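Local atomic coordinates of putative anti-sigma factor antagonist TM1081 (Thermotoga maritima, PDB entry 3F43), a protein that may act as an anti-anti-sigma factor that counteracts an anti-sigma factor and so releases a sigma factor from inhibition. Residues 22-27 / 56-61; 28-33 / 62-67; 88-93 / 113-118. All coordinates share one frame; numbering follows the deposited sequence.

Interaction 1. Residues 22-27 / 56-61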
loop_
_atom_site.group_PDB
_atom_site.type_symbol
_atom_site.label_atom_id
_atom_site.label_comp_id
_atom_site.label_asym_id
_atom_site.label_seq_id
_atom_site.Cartn_x
_atom_site.Cartn_y
_atom_site.Cartn_z
ATOM N N VAL A 22 -7.875 -16.203 17.654
ATOM C CA VAL A 22 -7.886 -15.600 16.326
ATOM C C VAL A 22 -8.860 -14.413 16.300
ATOM O O VAL A 22 -10.034 -14.571 16.660
ATOM C CB VAL A 22 -8.275 -16.619 15.227
ATOM C CG1 VAL A 22 -8.309 -15.973 13.864
ATOM C CG2 VAL A 22 -7.292 -17.755 15.192
ATOM N N VAL A 23 -8.370 -13.246 15.860
ATOM C CA VAL A 23 -9.196 -12.070 15.679
ATOM C C VAL A 23 -9.796 -12.100 14.283
ATOM O O VAL A 23 -9.073 -12.045 13.281
ATOM C CB VAL A 23 -8.431 -10.760 15.893
ATOM C CG1 VAL A 23 -9.381 -9.570 15.734
ATOM C CG2 VAL A 23 -7.669 -10.742 17.197
ATOM N N ILE A 24 -11.124 -12.212 14.210
ATOM C CA ILE A 24 -11.822 -12.278 12.932
ATOM C C ILE A 24 -12.462 -10.908 12.691
ATOM O O ILE A 24 -13.450 -10.515 13.367
ATOM C CB ILE A 24 -12.885 -13.385 12.926
ATOM C CG1 ILE A 24 -12.277 -14.734 13.368
ATOM C CG2 ILE A 24 -13.545 -13.480 11.520
ATOM C CD1 ILE A 24 -13.280 -15.897 13.431
ATOM N N LEU A 25 -11.862 -10.164 11.763
ATOM C CA LEU A 25 -12.320 -8.828 11.414
ATOM C C LEU A 25 -13.327 -8.919 10.283
ATOM O O LEU A 25 -13.044 -9.505 9.231
ATOM C CB LEU A 25 -11.147 -7.950 10.944
ATOM C CG LEU A 25 -9.980 -7.774 11.919
ATOM C CD1 LEU A 25 -8.773 -7.069 11.218
ATOM C CD2 LEU A 25 -10.433 -7.105 13.223
HETATM N N MSE A 26 -14.482 -8.307 10.484
HETATM C CA MSE A 26 -15.562 -8.354 9.503
HETATM C C MSE A 26 -16.105 -6.962 9.154
HETATM O O MSE A 26 -17.259 -6.646 9.455
HETATM C CB MSE A 26 -16.679 -9.240 10.000
HETATM C CG MSE A 26 -16.251 -10.711 10.241
HETATM SE SE MSE A 26 -17.455 -11.786 11.264
HETATM C CE MSE A 26 -17.056 -11.040 13.010
ATOM N N PRO A 27 -15.267 -6.132 8.487
ATOM C CA PRO A 27 -15.772 -4.795 8.093
ATOM C C PRO A 27 -17.009 -4.931 7.241
ATOM O O PRO A 27 -17.079 -5.778 6.350
ATOM C CB PRO A 27 -14.610 -4.173 7.310
ATOM C CG PRO A 27 -13.748 -5.347 6.915
ATOM C CD PRO A 27 -13.883 -6.346 8.051
ATOM N N PHE A 56 -7.787 -12.827 10.820
ATOM C CA PHE A 56 -8.469 -13.054 9.559
ATOM C C PHE A 56 -9.109 -11.717 9.176
ATOM O O PHE A 56 -9.891 -11.162 9.962
ATOM C CB PHE A 56 -9.606 -14.064 9.649
ATOM C CG PHE A 56 -9.224 -15.461 10.039
ATOM C CD1 PHE A 56 -7.903 -15.918 10.074
ATOM C CD2 PHE A 56 -10.247 -16.371 10.370
ATOM C CE1 PHE A 56 -7.604 -17.226 10.448
ATOM C CE2 PHE A 56 -9.953 -17.662 10.726
ATOM C CZ PHE A 56 -8.616 -18.101 10.754
ATOM N N LEU A 57 -8.847 -11.227 7.969
ATOM C CA LEU A 57 -9.545 -10.070 7.474
ATOM C C LEU A 57 -10.580 -10.597 6.468
ATOM O O LEU A 57 -10.270 -10.996 5.333
ATOM C CB LEU A 57 -8.594 -9.031 6.868
ATOM C CG LEU A 57 -9.263 -7.866 6.128
ATOM C CD1 LEU A 57 -10.200 -7.096 7.099
ATOM C CD2 LEU A 57 -8.178 -6.967 5.550
ATOM N N VAL A 58 -11.824 -10.625 6.930
ATOM C CA VAL A 58 -12.945 -11.141 6.172
ATOM C C VAL A 58 -13.476 -10.005 5.282
ATOM O O VAL A 58 -13.822 -8.922 5.775
ATOM C CB VAL A 58 -14.031 -11.682 7.105
ATOM C CG1 VAL A 58 -15.269 -12.153 6.264
ATOM C CG2 VAL A 58 -13.485 -12.856 7.966
ATOM N N LEU A 59 -13.518 -10.278 3.989
ATOM C CA LEU A 59 -13.824 -9.288 2.958
ATOM C C LEU A 59 -15.198 -9.446 2.275
ATOM O O LEU A 59 -15.492 -8.824 1.269
ATOM C CB LEU A 59 -12.678 -9.300 1.920
ATOM C CG LEU A 59 -11.308 -8.925 2.461
ATOM C CD1 LEU A 59 -10.196 -9.173 1.425
ATOM C CD2 LEU A 59 -11.336 -7.472 2.843
ATOM N N SER A 60 -16.074 -10.280 2.845
ATOM C CA SER A 60 -17.369 -10.556 2.279
ATOM C C SER A 60 -18.189 -9.315 1.933
ATOM O O SER A 60 -18.890 -9.307 0.914
ATOM C CB SER A 60 -18.187 -11.417 3.273
ATOM O OG SER A 60 -17.466 -12.584 3.630
ATOM N N ASP A 61 -18.077 -8.279 2.779
ATOM C CA ASP A 61 -18.914 -7.083 2.627
ATOM C C ASP A 61 -18.104 -5.889 2.122
ATOM O O ASP A 61 -18.615 -4.780 2.118
ATOM C CB ASP A 61 -19.566 -6.745 3.957
ATOM C CG ASP A 61 -20.492 -7.816 4.413
ATOM O OD1 ASP A 61 -21.336 -8.229 3.627
ATOM O OD2 ASP A 61 -20.357 -8.269 5.565
HETATM O O HOH W 1 -16.394 -8.016 5.183
#
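V22 lies over the F56 ring, in the central sheet of the SpoIIAA-like STAS fold. Strands 22-25 and 54-58 run parallel here as the two strands of a beta-alpha-beta unit, with helix 36-48 between them in the chain. V22 CG1 sits 3.6 Å from the centroid of the F56 ring and 7° off its normal, a CH-pi contact. V22 chi1 (179°) sets CG1 anti to the backbone N and carries it over the ring. I24 lies beside F56, pointing the same way, and its CG2 meets V58 CG2 at 3.6 Å. This side of the sheet is covered by helix 115-123. L25 and L57 are on the other side, where L25 packs on helix 36-48. The ring of P27 crosses the L57 side chain at about a right angle, with P27 CD 3.9 Å from L57 CD1. Three backbone bonds join the strands: F56 N to V23 O, L25 N to F56 O, and V58 N to L25 O. Past them the chains diverge, and one water fills in. The water donates to P27 O and to V58 O. On its third side the water accepts from D61 N at 2.9 Å.

Interaction 2. Residues 28-33 / 62-67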
loop_
_atom_site.group_PDB
_atom_site.type_symbol
_atom_site.label_atom_id
_atom_site.label_comp_id
_atom_site.label_asym_id
_atom_site.label_seq_id
_atom_site.Cartn_x
_atom_site.Cartn_y
_atom_site.Cartn_z
ATOM N N ASN A 28 -18.011 -4.118 7.533
ATOM C CA ASN A 28 -19.314 -4.284 6.886
ATOM C C ASN A 28 -19.576 -3.231 5.820
ATOM O O ASN A 28 -20.656 -3.201 5.226
ATOM C CB ASN A 28 -20.452 -4.328 7.911
ATOM C CG ASN A 28 -20.520 -3.110 8.775
ATOM O OD1 ASN A 28 -19.875 -2.104 8.507
ATOM N ND2 ASN A 28 -21.292 -3.203 9.863
ATOM N N LYS A 29 -18.579 -2.389 5.620
ATOM C CA LYS A 29 -18.563 -1.340 4.645
ATOM C C LYS A 29 -17.204 -1.277 3.941
ATOM O O LYS A 29 -16.207 -1.903 4.319
ATOM C CB LYS A 29 -18.809 0.014 5.340
ATOM C CG LYS A 29 -20.196 0.182 5.918
ATOM C CD LYS A 29 -20.352 1.537 6.630
ATOM C CE LYS A 29 -19.793 1.509 8.052
ATOM N NZ LYS A 29 -20.653 0.704 8.980
ATOM N N GLU A 30 -17.187 -0.466 2.913
ATOM C CA GLU A 30 -16.037 -0.262 2.095
ATOM C C GLU A 30 -14.794 0.101 2.920
ATOM O O GLU A 30 -14.882 0.871 3.859
ATOM C CB GLU A 30 -16.372 0.879 1.115
ATOM C CG GLU A 30 -15.428 1.006 -0.015
ATOM C CD GLU A 30 -15.064 -0.329 -0.532
ATOM O OE1 GLU A 30 -15.930 -0.953 -1.194
ATOM O OE2 GLU A 30 -13.934 -0.765 -0.211
ATOM N N LEU A 31 -13.661 -0.515 2.582
ATOM C CA LEU A 31 -12.357 -0.130 3.120
ATOM C C LEU A 31 -11.601 0.541 2.001
ATOM O O LEU A 31 -11.305 -0.096 0.972
ATOM C CB LEU A 31 -11.566 -1.349 3.573
ATOM C CG LEU A 31 -12.071 -2.027 4.825
ATOM C CD1 LEU A 31 -11.133 -3.190 5.117
ATOM C CD2 LEU A 31 -12.152 -1.007 5.962
ATOM N N ASN A 32 -11.328 1.827 2.177
ATOM C CA ASN A 32 -10.772 2.675 1.097
ATOM C C ASN A 32 -10.114 3.903 1.708
ATOM O O ASN A 32 -10.002 3.961 2.931
ATOM C CB ASN A 32 -11.857 3.034 0.077
ATOM C CG ASN A 32 -13.017 3.850 0.696
ATOM O OD1 ASN A 32 -12.843 4.552 1.706
ATOM N ND2 ASN A 32 -14.209 3.772 0.079
ATOM N N ILE A 33 -9.683 4.846 0.887
ATOM C CA ILE A 33 -8.984 6.055 1.314
ATOM C C ILE A 33 -9.692 6.789 2.459
ATOM O O ILE A 33 -9.032 7.324 3.341
ATOM C CB ILE A 33 -8.708 7.011 0.117
ATOM C CG1 ILE A 33 -7.865 8.211 0.527
ATOM C CG2 ILE A 33 -10.012 7.439 -0.618
ATOM C CD1 ILE A 33 -7.322 9.010 -0.647
ATOM N N VAL A 62 -16.882 -6.134 1.670
ATOM C CA VAL A 62 -16.034 -5.093 1.113
ATOM C C VAL A 62 -16.145 -5.127 -0.422
ATOM O O VAL A 62 -15.677 -6.064 -1.043
ATOM C CB VAL A 62 -14.595 -5.258 1.616
ATOM C CG1 VAL A 62 -13.676 -4.183 0.929
ATOM C CG2 VAL A 62 -14.523 -5.105 3.170
ATOM N N GLU A 63 -16.787 -4.126 -1.036
ATOM C CA GLU A 63 -17.099 -4.136 -2.474
ATOM C C GLU A 63 -15.885 -4.014 -3.393
ATOM O O GLU A 63 -15.807 -4.661 -4.439
ATOM C CB GLU A 63 -18.132 -3.054 -2.816
ATOM C CG GLU A 63 -18.628 -3.037 -4.288
ATOM C CD GLU A 63 -18.975 -4.430 -4.853
ATOM O OE1 GLU A 63 -19.660 -5.216 -4.147
ATOM O OE2 GLU A 63 -18.555 -4.729 -6.004
ATOM N N SER A 64 -14.902 -3.242 -2.951
ATOM C CA SER A 64 -13.687 -3.014 -3.712
ATOM C C SER A 64 -12.621 -2.540 -2.731
ATOM O O SER A 64 -12.932 -2.116 -1.620
ATOM C CB SER A 64 -13.897 -1.938 -4.780
ATOM O OG SER A 64 -14.081 -0.678 -4.171
ATOM N N ILE A 65 -11.368 -2.651 -3.137
ATOM C CA ILE A 65 -10.271 -2.052 -2.389
ATOM C C ILE A 65 -9.493 -1.129 -3.305
ATOM O O ILE A 65 -9.484 -1.294 -4.533
ATOM C CB ILE A 65 -9.306 -3.082 -1.754
ATOM C CG1 ILE A 65 -8.785 -4.041 -2.823
ATOM C CG2 ILE A 65 -10.010 -3.837 -0.542
ATOM C CD1 ILE A 65 -7.596 -4.952 -2.365
ATOM N N ASP A 66 -8.847 -0.159 -2.685
ATOM C CA ASP A 66 -8.027 0.829 -3.378
ATOM C C ASP A 66 -6.601 0.779 -2.849
ATOM O O ASP A 66 -6.254 -0.098 -2.021
ATOM C CB ASP A 66 -8.705 2.227 -3.359
ATOM C CG ASP A 66 -8.666 2.957 -1.989
ATOM O OD1 ASP A 66 -7.943 2.517 -1.076
ATOM O OD2 ASP A 66 -9.377 4.022 -1.903
ATOM N N SER A 67 -5.747 1.706 -3.302
ATOM C CA SER A 67 -4.341 1.659 -2.934
ATOM C C SER A 67 -4.146 1.867 -1.442
ATOM O O SER A 67 -3.219 1.312 -0.851
ATOM C CB SER A 67 -3.527 2.680 -3.729
ATOM O OG SER A 67 -3.878 4.013 -3.407
HETATM O O HOH W 2 -17.985 -2.085 0.301
#
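E30 reaches across to the backbone of S64, and D66 reaches back to the backbone of I33. The two carboxylates thus work in opposite directions between two loops that run almost the same way. The E30 chain leaves with CG anti to its own N (chi1 -166°) and then bends at chi2, which brings the carboxylate up against the S64 backbone. E30 OE1 accepts from S64 N at 3.1 Å, on the syn side and 20° out of the carboxylate plane. The bond is bent, with an N-H...O angle of 138°. A water donates to E30 OE1 and accepts from E63 N at 2.7 Å, a second link beside the first. E30 OE2 is modelled too close to S64 O, so its place is doubtful. D66 OD2 accepts from I33 N at 2.9 Å, also on the syn side, slightly out of plane. The I33 and D66 side chains cross at about a right angle. N32 CB lies 3.3 Å from the same D66 OD2, while N32 OD1 turns away to bond E34 N. V62 CG2 lies 3.8 Å from K29 O. D66 is the N-cap of helix 67-83, and its OD1 makes a weak bond to F68 N. S67, probably the phosphorylated serine as in relatives and unmodified here, begins that helix. I65 packs on helices 94-102 and 67-83, and I33 and D66 pack against the second subunit.

Interaction 3. Residues 88-93 / 113-118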
loop_
_atom_site.group_PDB
_atom_site.type_symbol
_atom_site.label_atom_id
_atom_site.label_comp_id
_atom_site.label_asym_id
_atom_site.label_seq_id
_atom_site.Cartn_x
_atom_site.Cartn_y
_atom_site.Cartn_z
ATOM N N ALA A 88 -4.588 -14.007 7.313
ATOM C CA ALA A 88 -5.271 -14.453 6.112
ATOM C C ALA A 88 -6.354 -13.511 5.682
ATOM O O ALA A 88 -6.994 -12.887 6.521
ATOM C CB ALA A 88 -5.904 -15.846 6.287
ATOM N N LEU A 89 -6.500 -13.396 4.357
ATOM C CA LEU A 89 -7.622 -12.695 3.754
ATOM C C LEU A 89 -8.681 -13.749 3.477
ATOM O O LEU A 89 -8.365 -14.848 3.041
ATOM C CB LEU A 89 -7.215 -11.975 2.462
ATOM C CG LEU A 89 -6.031 -11.023 2.596
ATOM C CD1 LEU A 89 -5.685 -10.348 1.270
ATOM C CD2 LEU A 89 -6.276 -9.985 3.687
ATOM N N VAL A 90 -9.947 -13.427 3.742
ATOM C CA VAL A 90 -11.043 -14.379 3.623
ATOM C C VAL A 90 -12.169 -13.786 2.804
ATOM O O VAL A 90 -12.580 -12.633 3.023
ATOM C CB VAL A 90 -11.577 -14.825 5.022
ATOM C CG1 VAL A 90 -12.583 -15.938 4.885
ATOM C CG2 VAL A 90 -10.401 -15.304 5.900
ATOM N N SER A 91 -12.668 -14.570 1.863
ATOM C CA SER A 91 -13.823 -14.186 1.035
ATOM C C SER A 91 -13.728 -12.892 0.202
ATOM O O SER A 91 -14.705 -12.151 0.095
ATOM C CB SER A 91 -15.099 -14.164 1.921
ATOM O OG SER A 91 -15.150 -15.286 2.760
ATOM N N PRO A 92 -12.580 -12.653 -0.488
ATOM C CA PRO A 92 -12.569 -11.516 -1.402
ATOM C C PRO A 92 -13.535 -11.762 -2.544
ATOM O O PRO A 92 -13.611 -12.873 -3.093
ATOM C CB PRO A 92 -11.112 -11.501 -1.913
ATOM C CG PRO A 92 -10.719 -12.931 -1.878
ATOM C CD PRO A 92 -11.326 -13.430 -0.571
ATOM N N ASN A 93 -14.274 -10.728 -2.919
ATOM C CA ASN A 93 -15.137 -10.812 -4.088
ATOM C C ASN A 93 -14.286 -10.763 -5.366
ATOM O O ASN A 93 -13.050 -10.737 -5.301
ATOM C CB ASN A 93 -16.239 -9.750 -4.038
ATOM C CG ASN A 93 -15.755 -8.358 -4.350
ATOM O OD1 ASN A 93 -14.638 -8.177 -4.826
ATOM N ND2 ASN A 93 -16.603 -7.370 -4.116
ATOM N N ASP A 113 -11.501 -18.994 0.783
ATOM C CA ASP A 113 -12.863 -18.698 0.346
ATOM C C ASP A 113 -13.800 -18.505 1.537
ATOM O O ASP A 113 -14.750 -17.728 1.437
ATOM C CB ASP A 113 -13.430 -19.804 -0.528
ATOM C CG ASP A 113 -12.849 -19.830 -1.925
ATOM O OD1 ASP A 113 -12.254 -18.827 -2.382
ATOM O OD2 ASP A 113 -13.034 -20.883 -2.576
ATOM N N THR A 114 -13.520 -19.191 2.646
ATOM C CA THR A 114 -14.421 -19.229 3.804
ATOM C C THR A 114 -13.674 -19.251 5.134
ATOM O O THR A 114 -12.501 -19.627 5.198
ATOM C CB THR A 114 -15.371 -20.451 3.793
ATOM O OG1 THR A 114 -14.646 -21.655 4.125
ATOM C CG2 THR A 114 -16.063 -20.609 2.416
ATOM N N ILE A 115 -14.362 -18.808 6.175
ATOM C CA ILE A 115 -13.813 -18.743 7.503
ATOM C C ILE A 115 -13.444 -20.156 8.026
ATOM O O ILE A 115 -12.389 -20.312 8.639
ATOM C CB ILE A 115 -14.787 -17.994 8.494
ATOM C CG1 ILE A 115 -14.901 -16.523 8.088
ATOM C CG2 ILE A 115 -14.307 -18.149 9.947
ATOM C CD1 ILE A 115 -15.959 -15.704 8.919
ATOM N N SER A 116 -14.235 -21.180 7.725
ATOM C CA SER A 116 -13.915 -22.524 8.247
ATOM C C SER A 116 -12.624 -23.028 7.636
ATOM O O SER A 116 -11.804 -23.636 8.316
ATOM C CB SER A 116 -15.088 -23.503 8.073
ATOM O OG SER A 116 -15.522 -23.549 6.726
ATOM N N GLU A 117 -12.401 -22.736 6.364
ATOM C CA GLU A 117 -11.137 -23.103 5.726
ATOM C C GLU A 117 -9.944 -22.438 6.404
ATOM O O GLU A 117 -8.929 -23.083 6.654
ATOM C CB GLU A 117 -11.158 -22.742 4.245
ATOM C CG GLU A 117 -12.135 -23.595 3.431
ATOM C CD GLU A 117 -12.466 -22.989 2.056
ATOM O OE1 GLU A 117 -11.902 -21.933 1.692
ATOM O OE2 GLU A 117 -13.304 -23.579 1.347
ATOM N N ALA A 118 -10.064 -21.148 6.701
ATOM C CA ALA A 118 -8.988 -20.405 7.382
ATOM C C ALA A 118 -8.720 -20.974 8.777
ATOM O O ALA A 118 -7.563 -21.101 9.208
ATOM C CB ALA A 118 -9.320 -18.880 7.464
HETATM O O HOH W 3 -13.389 -15.571 -2.016
#
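V90 meets the start of helix 115-123, and S91 meets the residue just before its N-cap. One contact is apolar and the other polar. The apolar part belongs to V90, the last residue of strand 86-90. Its two methyls take different partners. V90 CG1, anti to the backbone N (chi1 -173°), lies against the backbone at the helix start. V90 CG1 is 3.5 Å from T114 C and also touches I115 N. V90 CG1 meets I115 CG1 at 4.0 Å as well. The other methyl, V90 CG2, packs on A118 CB at the same distance, close to one turn further along the helix. V90 also touches V58 of the neighbouring strand, on the side of the sheet that the helix covers.

The polar part is a hydrogen bond from S91 OG to D113 O, 2.8 Å long. The hydroxyl approaches from above the carbonyl plane, 46° out of it. Replacing S91 with an alanine would probably leave D113 O without this donor and take away the only direct hydrogen bond between the two segments. A water adds a looser bridge. The water donates to P92 O at 2.9 Å and only weakly to D113 OD1.

Within 113-118, T114 is the N-cap of the helix. E117 OE1 folds back to accept weak bonds from D113 N and T114 N, and the backbone bond from A118 N to T114 O is part of the first helical turn. Together these contacts pack the C-terminal helix on the central sheet, as in the SpoIIAA-like fold of STAS domains.

How the interactions relate
From the N terminus, strand 22-25 leads into the loop 28-33, helix 36-48 follows, and strand 54-58 returns beside the first. Interaction 1 closes this beta-alpha-beta loop. Interaction 2 closes a second loop of the same length just beyond it. The two cross, because their segments alternate along the chain, and P27 packs on V62 where they meet. They join the strands and then the loops that follow them. Interaction 3 comes later in series and closes the loop through helix 94-102 and strand 110-112. It shares the sheet with interaction 1, since strands 54-58 and 86-90 are neighbours, and F56 touches A118. N93 probably bonds E63 O, linking interactions 2 and 3.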